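Local coordinates for vacuolar-sorting protein BRO1 (Saccharomyces cerevisiae, PDB 1ZB1) that sorts cargo proteins into the intralumenal vesicles of multivesicular bodies and recruits the DOA4 deubiquitinase to endosomes, here represented by its Bro1 domain, at residues T18-L27 against E46-N57; Q71-L79 against W349-M357. All blocks are in the same frame, centred on the assembly; numbering follows the deposited sequence.

Interaction 1 (T18-L27 against E46-N57); sequences TEKLDWKKGL and EKATSELDHLRN
R56 of helix 46-58 reaches out to the extended chain at T18-L21, and D53, one turn earlier, meets the start of helix 23-34; together they fasten the N-terminal arm of the Bro1 domain to its second helix. R56 leaves the backbone with CG anti to N (chi1 -178°) and stays extended to NE, a length that suits arginine to span from helix to arm. CD lies at the edge of the W23 indole, 3.9 Å from NE1, which is itself hydrogen-bonded to Y75 OH. NE has L21 CD2 beside it and forms a salt bridge with E121. Past CZ, L21 CB covers one guanidinium face. NH1 donates to E19 O, tilted from the guanidinium plane, and to a water that also bridges L21 N and N57 OD1. NH2 gives a straighter bond, 2.9 Å to T18 OG1 and nearly in plane; T18 OG1 is also bonded to T98 O. T18 OG1 and the water at its edge, E19 O from a tilt and L21 CB over a face together fix how the group is turned.

W23 is set between two leucines: L52 CD2 makes a CH-pi contact 3.7 Å from the centroid of the five-membered ring, while L21 CD2 covers the opposite face. D22 caps helix 23-34, its OD2 accepting from K25 N. K24 is a knob among E46, T49, S50 and D53; its aliphatic part packs there, and a water joins NZ to S50 OG. A short carboxylate suits position 53, where it can serve backbone and lysine together. D53 OD1 takes W23 N at 2.8 Å from above the carboxylate plane, and K20 NZ forms a salt bridge with OD2 at 2.7 Å, on its syn side but 30° out of the carboxylate plane.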
loop_
_atom_site.group_PDB
_atom_site.type_symbol
_atom_site.label_atom_id
_atom_site.label_comp_id
_atom_site.label_asym_id
_atom_site.label_seq_id
_atom_site.Cartn_x
_atom_site.Cartn_y
_atom_site.Cartn_z
ATOM N N THR A 18 -17.808 -6.458 8.352
ATOM C CA THR A 18 -18.570 -7.640 7.959
ATOM C C THR A 18 -19.557 -8.000 9.057
ATOM O O THR A 18 -19.367 -7.642 10.220
ATOM C CB THR A 18 -17.653 -8.863 7.729
ATOM O OG1 THR A 18 -18.435 -9.974 7.274
ATOM C CG2 THR A 18 -16.952 -9.269 9.044
ATOM N N GLU A 19 -20.614 -8.714 8.698
ATOM C CA GLU A 19 -21.588 -9.124 9.694
ATOM C C GLU A 19 -21.156 -10.445 10.309
ATOM O O GLU A 19 -20.512 -11.264 9.653
ATOM C CB GLU A 19 -22.980 -9.272 9.066
ATOM C CG GLU A 19 -23.572 -7.938 8.640
ATOM C CD GLU A 19 -25.044 -8.016 8.310
ATOM O OE1 GLU A 19 -25.655 -6.939 8.129
ATOM O OE2 GLU A 19 -25.588 -9.143 8.231
ATOM N N LYS A 20 -21.490 -10.639 11.581
ATOM C CA LYS A 20 -21.148 -11.877 12.262
ATOM C C LYS A 20 -21.765 -13.044 11.488
ATOM O O LYS A 20 -22.955 -13.039 11.181
ATOM C CB LYS A 20 -21.671 -11.828 13.701
ATOM C CG LYS A 20 -21.892 -13.182 14.361
ATOM C CD LYS A 20 -20.633 -14.021 14.430
ATOM C CE LYS A 20 -20.953 -15.378 15.065
ATOM N NZ LYS A 20 -19.812 -16.319 15.049
ATOM N N LEU A 21 -20.943 -14.030 11.153
ATOM C CA LEU A 21 -21.408 -15.202 10.415
ATOM C C LEU A 21 -21.357 -16.409 11.351
ATOM O O LEU A 21 -20.367 -16.611 12.054
ATOM C CB LEU A 21 -20.494 -15.445 9.214
ATOM C CG LEU A 21 -20.839 -16.533 8.197
ATOM C CD1 LEU A 21 -21.935 -16.032 7.259
ATOM C CD2 LEU A 21 -19.591 -16.874 7.386
ATOM N N ASP A 22 -22.413 -17.212 11.368
ATOM C CA ASP A 22 -22.425 -18.388 12.236
ATOM C C ASP A 22 -22.023 -19.635 11.457
ATOM O O ASP A 22 -22.865 -20.284 10.836
ATOM C CB ASP A 22 -23.816 -18.582 12.857
ATOM C CG ASP A 22 -23.848 -19.714 13.875
ATOM O OD1 ASP A 22 -24.841 -19.820 14.622
ATOM O OD2 ASP A 22 -22.882 -20.502 13.927
ATOM N N TRP A 23 -20.731 -19.966 11.490
ATOM C CA TRP A 23 -20.239 -21.142 10.782
ATOM C C TRP A 23 -20.840 -22.436 11.341
ATOM O O TRP A 23 -21.073 -23.376 10.591
ATOM C CB TRP A 23 -18.706 -21.226 10.847
ATOM C CG TRP A 23 -17.995 -20.608 9.665
ATOM C CD1 TRP A 23 -17.306 -19.429 9.644
ATOM C CD2 TRP A 23 -17.892 -21.154 8.343
ATOM N NE1 TRP A 23 -16.772 -19.208 8.390
ATOM C CE2 TRP A 23 -17.118 -20.251 7.574
ATOM C CE3 TRP A 23 -18.376 -22.320 7.735
ATOM C CZ2 TRP A 23 -16.817 -20.479 6.224
ATOM C CZ3 TRP A 23 -18.073 -22.546 6.388
ATOM C CH2 TRP A 23 -17.301 -21.627 5.653
ATOM N N LYS A 24 -21.078 -22.485 12.651
ATOM C CA LYS A 24 -21.656 -23.679 13.266
ATOM C C LYS A 24 -23.051 -23.948 12.703
ATOM O O LYS A 24 -23.326 -25.028 12.183
ATOM C CB LYS A 24 -21.721 -23.520 14.789
ATOM C CG LYS A 24 -20.360 -23.333 15.442
ATOM C CD LYS A 24 -20.464 -23.044 16.937
ATOM C CE LYS A 24 -20.905 -24.269 17.716
ATOM N NZ LYS A 24 -20.968 -24.008 19.185
ATOM N N LYS A 25 -23.928 -22.959 12.800
ATOM C CA LYS A 25 -25.287 -23.103 12.288
ATOM C C LYS A 25 -25.296 -23.309 10.774
ATOM O O LYS A 25 -26.040 -24.142 10.257
ATOM C CB LYS A 25 -26.116 -21.865 12.641
ATOM C CG LYS A 25 -27.526 -21.874 12.068
ATOM C CD LYS A 25 -28.274 -20.600 12.437
ATOM C CE LYS A 25 -29.639 -20.540 11.766
ATOM N NZ LYS A 25 -30.355 -19.263 12.048
ATOM N N GLY A 26 -24.462 -22.550 10.071
ATOM C CA GLY A 26 -24.404 -22.650 8.621
ATOM C C GLY A 26 -23.914 -23.984 8.100
ATOM O O GLY A 26 -24.427 -24.502 7.109
ATOM N N LEU A 27 -22.920 -24.554 8.770
ATOM C CA LEU A 27 -22.367 -25.830 8.343
ATOM C C LEU A 27 -23.271 -26.996 8.734
ATOM O O LEU A 27 -23.454 -27.935 7.960
ATOM C CB LEU A 27 -20.970 -26.013 8.943
ATOM C CG LEU A 27 -20.025 -26.973 8.225
ATOM C CD1 LEU A 27 -20.087 -26.744 6.719
ATOM C CD2 LEU A 27 -18.606 -26.759 8.743
ATOM N N GLU A 46 -17.558 -30.893 15.511
ATOM C CA GLU A 46 -17.975 -29.837 16.426
ATOM C C GLU A 46 -16.833 -28.958 16.926
ATOM O O GLU A 46 -16.942 -27.734 16.926
ATOM C CB GLU A 46 -18.715 -30.448 17.621
ATOM C CG GLU A 46 -18.979 -29.483 18.775
ATOM C CD GLU A 46 -19.911 -28.337 18.405
ATOM O OE1 GLU A 46 -19.541 -27.514 17.532
ATOM O OE2 GLU A 46 -21.015 -28.259 18.995
ATOM N N LYS A 47 -15.741 -29.582 17.350
ATOM C CA LYS A 47 -14.600 -28.836 17.866
ATOM C C LYS A 47 -13.967 -27.913 16.819
ATOM O O LYS A 47 -13.791 -26.718 17.059
ATOM C CB LYS A 47 -13.547 -29.801 18.407
ATOM C CG LYS A 47 -12.405 -29.118 19.137
ATOM C CD LYS A 47 -11.470 -30.146 19.755
ATOM C CE LYS A 47 -10.322 -29.482 20.507
ATOM N NZ LYS A 47 -9.395 -28.750 19.595
ATOM N N ALA A 48 -13.622 -28.468 15.663
ATOM C CA ALA A 48 -13.013 -27.676 14.604
ATOM C C ALA A 48 -13.945 -26.554 14.148
ATOM O O ALA A 48 -13.512 -25.413 13.996
ATOM C CB ALA A 48 -12.647 -28.568 13.424
ATOM N N THR A 49 -15.222 -26.875 13.945
ATOM C CA THR A 49 -16.185 -25.872 13.492
ATOM C C THR A 49 -16.369 -24.758 14.516
ATOM O O THR A 49 -16.610 -23.607 14.151
ATOM C CB THR A 49 -17.549 -26.508 13.171
ATOM O OG1 THR A 49 -17.358 -27.601 12.260
ATOM C CG2 THR A 49 -18.485 -25.476 12.523
ATOM N N SER A 50 -16.249 -25.096 15.799
ATOM C CA SER A 50 -16.375 -24.102 16.857
ATOM C C SER A 50 -15.155 -23.171 16.820
ATOM O O SER A 50 -15.278 -21.952 16.973
ATOM C CB SER A 50 -16.466 -24.793 18.223
ATOM O OG SER A 50 -16.560 -23.841 19.268
ATOM N N GLU A 51 -13.978 -23.749 16.605
ATOM C CA GLU A 51 -12.744 -22.969 16.539
ATOM C C GLU A 51 -12.733 -22.062 15.304
ATOM O O GLU A 51 -12.276 -20.920 15.366
ATOM C CB GLU A 51 -11.531 -23.907 16.535
ATOM C CG GLU A 51 -11.033 -24.257 17.944
ATOM C CD GLU A 51 -10.235 -25.549 18.003
ATOM O OE1 GLU A 51 -9.474 -25.836 17.054
ATOM O OE2 GLU A 51 -10.361 -26.276 19.012
ATOM N N LEU A 52 -13.245 -22.579 14.192
ATOM C CA LEU A 52 -13.322 -21.819 12.949
ATOM C C LEU A 52 -14.243 -20.614 13.112
ATOM O O LEU A 52 -13.916 -19.516 12.673
ATOM C CB LEU A 52 -13.857 -22.696 11.819
ATOM C CG LEU A 52 -14.300 -21.954 10.548
ATOM C CD1 LEU A 52 -13.069 -21.431 9.788
ATOM C CD2 LEU A 52 -15.101 -22.900 9.665
ATOM N N ASP A 53 -15.408 -20.827 13.723
ATOM C CA ASP A 53 -16.363 -19.741 13.926
ATOM C C ASP A 53 -15.705 -18.643 14.761
ATOM O O ASP A 53 -15.906 -17.448 14.525
ATOM C CB ASP A 53 -17.613 -20.263 14.640
ATOM C CG ASP A 53 -18.720 -19.229 14.711
ATOM O OD1 ASP A 53 -19.252 -18.854 13.644
ATOM O OD2 ASP A 53 -19.057 -18.791 15.832
ATOM N N HIS A 54 -14.916 -19.061 15.741
ATOM C CA HIS A 54 -14.220 -18.119 16.613
ATOM C C HIS A 54 -13.111 -17.380 15.842
ATOM O O HIS A 54 -12.918 -16.172 16.005
ATOM C CB HIS A 54 -13.605 -18.871 17.795
ATOM C CG HIS A 54 -13.251 -17.990 18.951
ATOM N ND1 HIS A 54 -12.237 -18.290 19.834
ATOM C CD2 HIS A 54 -13.794 -16.826 19.382
ATOM C CE1 HIS A 54 -12.168 -17.348 20.759
ATOM N NE2 HIS A 54 -13.101 -16.448 20.508
ATOM N N LEU A 55 -12.389 -18.116 15.000
ATOM C CA LEU A 55 -11.306 -17.538 14.211
ATOM C C LEU A 55 -11.810 -16.384 13.343
ATOM O O LEU A 55 -11.187 -15.325 13.301
ATOM C CB LEU A 55 -10.663 -18.613 13.329
ATOM C CG LEU A 55 -9.613 -18.147 12.319
ATOM C CD1 LEU A 55 -8.422 -17.525 13.052
ATOM C CD2 LEU A 55 -9.160 -19.337 11.458
ATOM N N ARG A 56 -12.940 -16.580 12.663
ATOM C CA ARG A 56 -13.485 -15.519 11.812
ATOM C C ARG A 56 -13.870 -14.306 12.647
ATOM O O ARG A 56 -13.672 -13.162 12.230
ATOM C CB ARG A 56 -14.712 -16.002 11.025
ATOM C CG ARG A 56 -15.293 -14.921 10.070
ATOM C CD ARG A 56 -16.517 -15.430 9.290
ATOM N NE ARG A 56 -16.822 -14.613 8.113
ATOM C CZ ARG A 56 -17.459 -13.444 8.133
ATOM N NH1 ARG A 56 -17.883 -12.921 9.277
ATOM N NH2 ARG A 56 -17.670 -12.791 6.997
ATOM N N ASN A 57 -14.430 -14.537 13.829
ATOM C CA ASN A 57 -14.789 -13.401 14.659
ATOM C C ASN A 57 -13.521 -12.655 15.068
ATOM O O ASN A 57 -13.497 -11.420 15.079
ATOM C CB ASN A 57 -15.593 -13.853 15.887
ATOM C CG ASN A 57 -17.020 -14.232 15.531
ATOM O OD1 ASN A 57 -17.669 -13.546 14.745
ATOM N ND2 ASN A 57 -17.518 -15.313 16.117
HETATM O O HOH W 1 -18.094 -13.928 11.914
HETATM O O HOH W 2 -17.724 -16.715 12.624
HETATM O O HOH W 3 -21.567 -20.160 16.752
HETATM O O HOH W 4 -18.673 -23.258 20.775
#

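Interaction 2 (Q71-L79 against W349-M357); sequences QNLKYYSFL and WEKILEPYM
Helices 71-79 and 349-357 cross almost at right angles (-84°), their axes 8.9 Å apart at closest approach, with S77 and M357 the nearest pair of backbones. The contact joins an early helix of the Bro1 domain to its last long one, residues far apart in the chain, and so steep a crossing leaves a compact patch in which a few large side chains do most of the work. L73 stands at its middle: its CB sits 3.7 Å above the centre of the Y356 ring, a CH-pi contact straight along the ring normal. The leucine lays CB and CG over that ring while its CD1 branch goes on to W349 CH2 at the indole edge.

W349 also turns its edge, CZ2 foremost, onto the face of Y76 in a T-shaped pair, the planes at 88° and the centroids 5.1 Å apart. The polar rims of both rings meet one water, which bonds Y76 OH and, weakly, W349 NE1. L353 CD2 packs against Y76 CD2 at 3.7 Å. Where the backbones come closest, a small residue is needed, and S77 fills the place: its hydroxyl, anti to the carbonyl carbon (chi1 -68°), turns back to L73 O at 3.1 Å and so pays for its own burial. L353 CD1, Y356 CB and M357 SD pack around that oxygen.

Helix 118-139 flanks L73 and Y76, helix 146-165 packs on W349 and I352, and helix 46-58 lies against Y75 and F78.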
loop_
_atom_site.group_PDB
_atom_site.type_symbol
_atom_site.label_atom_id
_atom_site.label_comp_id
_atom_site.label_asym_id
_atom_site.label_seq_id
_atom_site.Cartn_x
_atom_site.Cartn_y
_atom_site.Cartn_z
ATOM N N GLN A 71 -4.710 -13.593 12.524
ATOM C CA GLN A 71 -6.024 -14.244 12.438
ATOM C C GLN A 71 -6.529 -14.267 10.997
ATOM O O GLN A 71 -7.090 -15.264 10.538
ATOM C CB GLN A 71 -7.060 -13.523 13.315
ATOM C CG GLN A 71 -6.623 -13.259 14.752
ATOM C CD GLN A 71 -6.012 -14.470 15.433
ATOM O OE1 GLN A 71 -4.930 -14.380 16.011
ATOM N NE2 GLN A 71 -6.701 -15.603 15.381
ATOM N N ASN A 72 -6.339 -13.157 10.291
ATOM C CA ASN A 72 -6.779 -13.064 8.900
ATOM C C ASN A 72 -5.998 -13.973 7.952
ATOM O O ASN A 72 -6.588 -14.576 7.056
ATOM C CB ASN A 72 -6.705 -11.611 8.434
ATOM C CG ASN A 72 -7.928 -10.814 8.847
ATOM O OD1 ASN A 72 -8.953 -10.833 8.157
ATOM N ND2 ASN A 72 -7.839 -10.125 9.990
ATOM N N LEU A 73 -4.681 -14.071 8.139
ATOM C CA LEU A 73 -3.865 -14.943 7.290
ATOM C C LEU A 73 -4.282 -16.398 7.512
ATOM O O LEU A 73 -4.353 -17.182 6.566
ATOM C CB LEU A 73 -2.371 -14.798 7.610
ATOM C CG LEU A 73 -1.427 -13.803 6.922
ATOM C CD1 LEU A 73 -2.006 -13.307 5.619
ATOM C CD2 LEU A 73 -1.116 -12.654 7.865
ATOM N N LYS A 74 -4.551 -16.762 8.766
ATOM C CA LYS A 74 -4.978 -18.125 9.078
ATOM C C LYS A 74 -6.371 -18.406 8.512
ATOM O O LYS A 74 -6.641 -19.499 7.988
ATOM C CB LYS A 74 -4.967 -18.356 10.596
ATOM C CG LYS A 74 -3.555 -18.394 11.177
ATOM C CD LYS A 74 -3.537 -18.719 12.668
ATOM C CE LYS A 74 -2.093 -18.922 13.146
ATOM N NZ LYS A 74 -1.976 -19.146 14.614
ATOM N N TYR A 75 -7.258 -17.423 8.609
ATOM C CA TYR A 75 -8.606 -17.605 8.077
ATOM C C TYR A 75 -8.554 -17.698 6.546
ATOM O O TYR A 75 -9.285 -18.487 5.955
ATOM C CB TYR A 75 -9.531 -16.458 8.516
ATOM C CG TYR A 75 -10.980 -16.661 8.103
ATOM C CD1 TYR A 75 -11.668 -17.819 8.465
ATOM C CD2 TYR A 75 -11.646 -15.716 7.315
ATOM C CE1 TYR A 75 -12.983 -18.041 8.045
ATOM C CE2 TYR A 75 -12.969 -15.926 6.895
ATOM C CZ TYR A 75 -13.623 -17.092 7.261
ATOM O OH TYR A 75 -14.903 -17.341 6.822
ATOM N N TYR A 76 -7.702 -16.900 5.902
ATOM C CA TYR A 76 -7.594 -16.965 4.438
ATOM C C TYR A 76 -7.107 -18.365 4.055
ATOM O O TYR A 76 -7.610 -18.969 3.097
ATOM C CB TYR A 76 -6.606 -15.921 3.892
ATOM C CG TYR A 76 -6.676 -15.749 2.374
ATOM C CD1 TYR A 76 -7.479 -14.763 1.801
ATOM C CD2 TYR A 76 -5.970 -16.598 1.519
ATOM C CE1 TYR A 76 -7.582 -14.620 0.410
ATOM C CE2 TYR A 76 -6.065 -16.472 0.123
ATOM C CZ TYR A 76 -6.871 -15.481 -0.424
ATOM O OH TYR A 76 -6.964 -15.342 -1.797
ATOM N N SER A 77 -6.140 -18.888 4.809
ATOM C CA SER A 77 -5.619 -20.226 4.528
ATOM C C SER A 77 -6.754 -21.239 4.544
ATOM O O SER A 77 -6.828 -22.105 3.674
ATOM C CB SER A 77 -4.549 -20.640 5.549
ATOM O OG SER A 77 -3.378 -19.852 5.405
ATOM N N PHE A 78 -7.637 -21.130 5.532
ATOM C CA PHE A 78 -8.776 -22.039 5.639
ATOM C C PHE A 78 -9.598 -21.969 4.358
ATOM O O PHE A 78 -10.000 -22.991 3.801
ATOM C CB PHE A 78 -9.679 -21.646 6.812
ATOM C CG PHE A 78 -11.006 -22.358 6.803
ATOM C CD1 PHE A 78 -11.121 -23.653 7.299
ATOM C CD2 PHE A 78 -12.125 -21.761 6.225
ATOM C CE1 PHE A 78 -12.332 -24.349 7.219
ATOM C CE2 PHE A 78 -13.336 -22.451 6.142
ATOM C CZ PHE A 78 -13.438 -23.746 6.638
ATOM N N LEU A 79 -9.855 -20.742 3.918
ATOM C CA LEU A 79 -10.637 -20.479 2.708
ATOM C C LEU A 79 -9.972 -21.003 1.443
ATOM O O LEU A 79 -10.645 -21.540 0.559
ATOM C CB LEU A 79 -10.848 -18.973 2.543
ATOM C CG LEU A 79 -12.104 -18.233 3.007
ATOM C CD1 LEU A 79 -12.974 -19.060 3.940
ATOM C CD2 LEU A 79 -11.658 -16.938 3.638
ATOM N N TRP A 349 2.113 -12.807 -3.319
ATOM C CA TRP A 349 1.103 -13.019 -2.278
ATOM C C TRP A 349 1.229 -14.481 -1.869
ATOM O O TRP A 349 1.104 -14.824 -0.695
ATOM C CB TRP A 349 -0.315 -12.752 -2.816
ATOM C CG TRP A 349 -1.440 -13.416 -2.015
ATOM C CD1 TRP A 349 -2.417 -14.240 -2.508
ATOM C CD2 TRP A 349 -1.680 -13.320 -0.599
ATOM N NE1 TRP A 349 -3.247 -14.667 -1.489
ATOM C CE2 TRP A 349 -2.817 -14.117 -0.310
ATOM C CE3 TRP A 349 -1.044 -12.642 0.456
ATOM C CZ2 TRP A 349 -3.332 -14.253 0.988
ATOM C CZ3 TRP A 349 -1.560 -12.780 1.751
ATOM C CH2 TRP A 349 -2.691 -13.580 2.001
ATOM N N GLU A 350 1.493 -15.334 -2.858
ATOM C CA GLU A 350 1.653 -16.767 -2.627
ATOM C C GLU A 350 2.712 -17.060 -1.561
ATOM O O GLU A 350 2.515 -17.922 -0.703
ATOM C CB GLU A 350 2.031 -17.484 -3.930
ATOM C CG GLU A 350 0.922 -17.551 -4.985
ATOM C CD GLU A 350 0.780 -16.274 -5.811
ATOM O OE1 GLU A 350 0.050 -16.308 -6.826
ATOM O OE2 GLU A 350 1.387 -15.241 -5.454
ATOM N N LYS A 351 3.829 -16.340 -1.620
ATOM C CA LYS A 351 4.912 -16.524 -0.657
ATOM C C LYS A 351 4.574 -15.954 0.721
ATOM O O LYS A 351 5.057 -16.446 1.737
ATOM C CB LYS A 351 6.203 -15.888 -1.183
ATOM C CG LYS A 351 6.761 -16.585 -2.417
ATOM C CD LYS A 351 8.083 -15.974 -2.862
ATOM C CE LYS A 351 8.633 -16.679 -4.100
ATOM N NZ LYS A 351 9.972 -16.155 -4.496
ATOM N N ILE A 352 3.755 -14.907 0.755
ATOM C CA ILE A 352 3.356 -14.308 2.025
ATOM C C ILE A 352 2.405 -15.265 2.752
ATOM O O ILE A 352 2.488 -15.447 3.967
ATOM C CB ILE A 352 2.634 -12.954 1.800
ATOM C CG1 ILE A 352 3.649 -11.877 1.395
ATOM C CG2 ILE A 352 1.880 -12.543 3.062
ATOM C CD1 ILE A 352 3.014 -10.553 0.975
ATOM N N LEU A 353 1.514 -15.891 1.991
ATOM C CA LEU A 353 0.524 -16.807 2.552
ATOM C C LEU A 353 1.072 -18.181 2.935
ATOM O O LEU A 353 0.680 -18.769 3.945
ATOM C CB LEU A 353 -0.620 -16.982 1.550
ATOM C CG LEU A 353 -1.740 -17.979 1.864
ATOM C CD1 LEU A 353 -2.506 -17.523 3.097
ATOM C CD2 LEU A 353 -2.675 -18.080 0.667
ATOM N N GLU A 354 1.990 -18.675 2.114
ATOM C CA GLU A 354 2.585 -19.995 2.286
ATOM C C GLU A 354 2.894 -20.490 3.707
ATOM O O GLU A 354 2.511 -21.596 4.064
ATOM C CB GLU A 354 3.837 -20.080 1.409
ATOM C CG GLU A 354 4.420 -21.462 1.251
ATOM C CD GLU A 354 5.328 -21.545 0.043
ATOM O OE1 GLU A 354 4.802 -21.490 -1.094
ATOM O OE2 GLU A 354 6.562 -21.647 0.220
ATOM N N PRO A 355 3.580 -19.687 4.533
ATOM C CA PRO A 355 3.896 -20.137 5.896
ATOM C C PRO A 355 2.694 -20.540 6.766
ATOM O O PRO A 355 2.855 -21.262 7.753
ATOM C CB PRO A 355 4.652 -18.946 6.485
ATOM C CG PRO A 355 5.301 -18.324 5.279
ATOM C CD PRO A 355 4.197 -18.377 4.257
ATOM N N TYR A 356 1.497 -20.085 6.401
ATOM C CA TYR A 356 0.289 -20.393 7.175
ATOM C C TYR A 356 -0.528 -21.589 6.686
ATOM O O TYR A 356 -1.363 -22.115 7.425
ATOM C CB TYR A 356 -0.638 -19.172 7.214
ATOM C CG TYR A 356 -0.008 -17.946 7.826
ATOM C CD1 TYR A 356 0.784 -17.086 7.063
ATOM C CD2 TYR A 356 -0.173 -17.665 9.181
ATOM C CE1 TYR A 356 1.400 -15.965 7.645
ATOM C CE2 TYR A 356 0.434 -16.556 9.769
ATOM C CZ TYR A 356 1.219 -15.714 8.997
ATOM O OH TYR A 356 1.836 -14.634 9.587
ATOM N N MET A 357 -0.285 -22.019 5.451
ATOM C CA MET A 357 -1.039 -23.121 4.854
ATOM C C MET A 357 -0.973 -24.505 5.527
ATOM O O MET A 357 -2.003 -25.156 5.707
ATOM C CB MET A 357 -0.658 -23.247 3.376
ATOM C CG MET A 357 -1.022 -22.025 2.536
ATOM S SD MET A 357 -2.813 -21.725 2.399
ATOM C CE MET A 357 -3.238 -22.825 1.075
HETATM O O HOH W 5 -5.197 -16.892 -3.187
#

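Interactions 1 and 2 lie on the same side of the chain's centre, about 18 Å apart between their own centres, and helix 65-86 joins them. Its Y75, which takes no part in interaction 2, probably accepts a hydrogen bond at OH from W23 NE1, and its F78 packs on L52. Helix 349-371 likewise serves both, its later residues L367 and Y364 reaching the side chains of interaction 1. The chemistry follows the place: 18-27 against 46-57 is partly buried and adds charges, backbone bonds and waters to the packing of W23, whereas 71-79 against 349-357 is buried, has no direct hydrogen bond across it, and depends on aromatic and aliphatic fit.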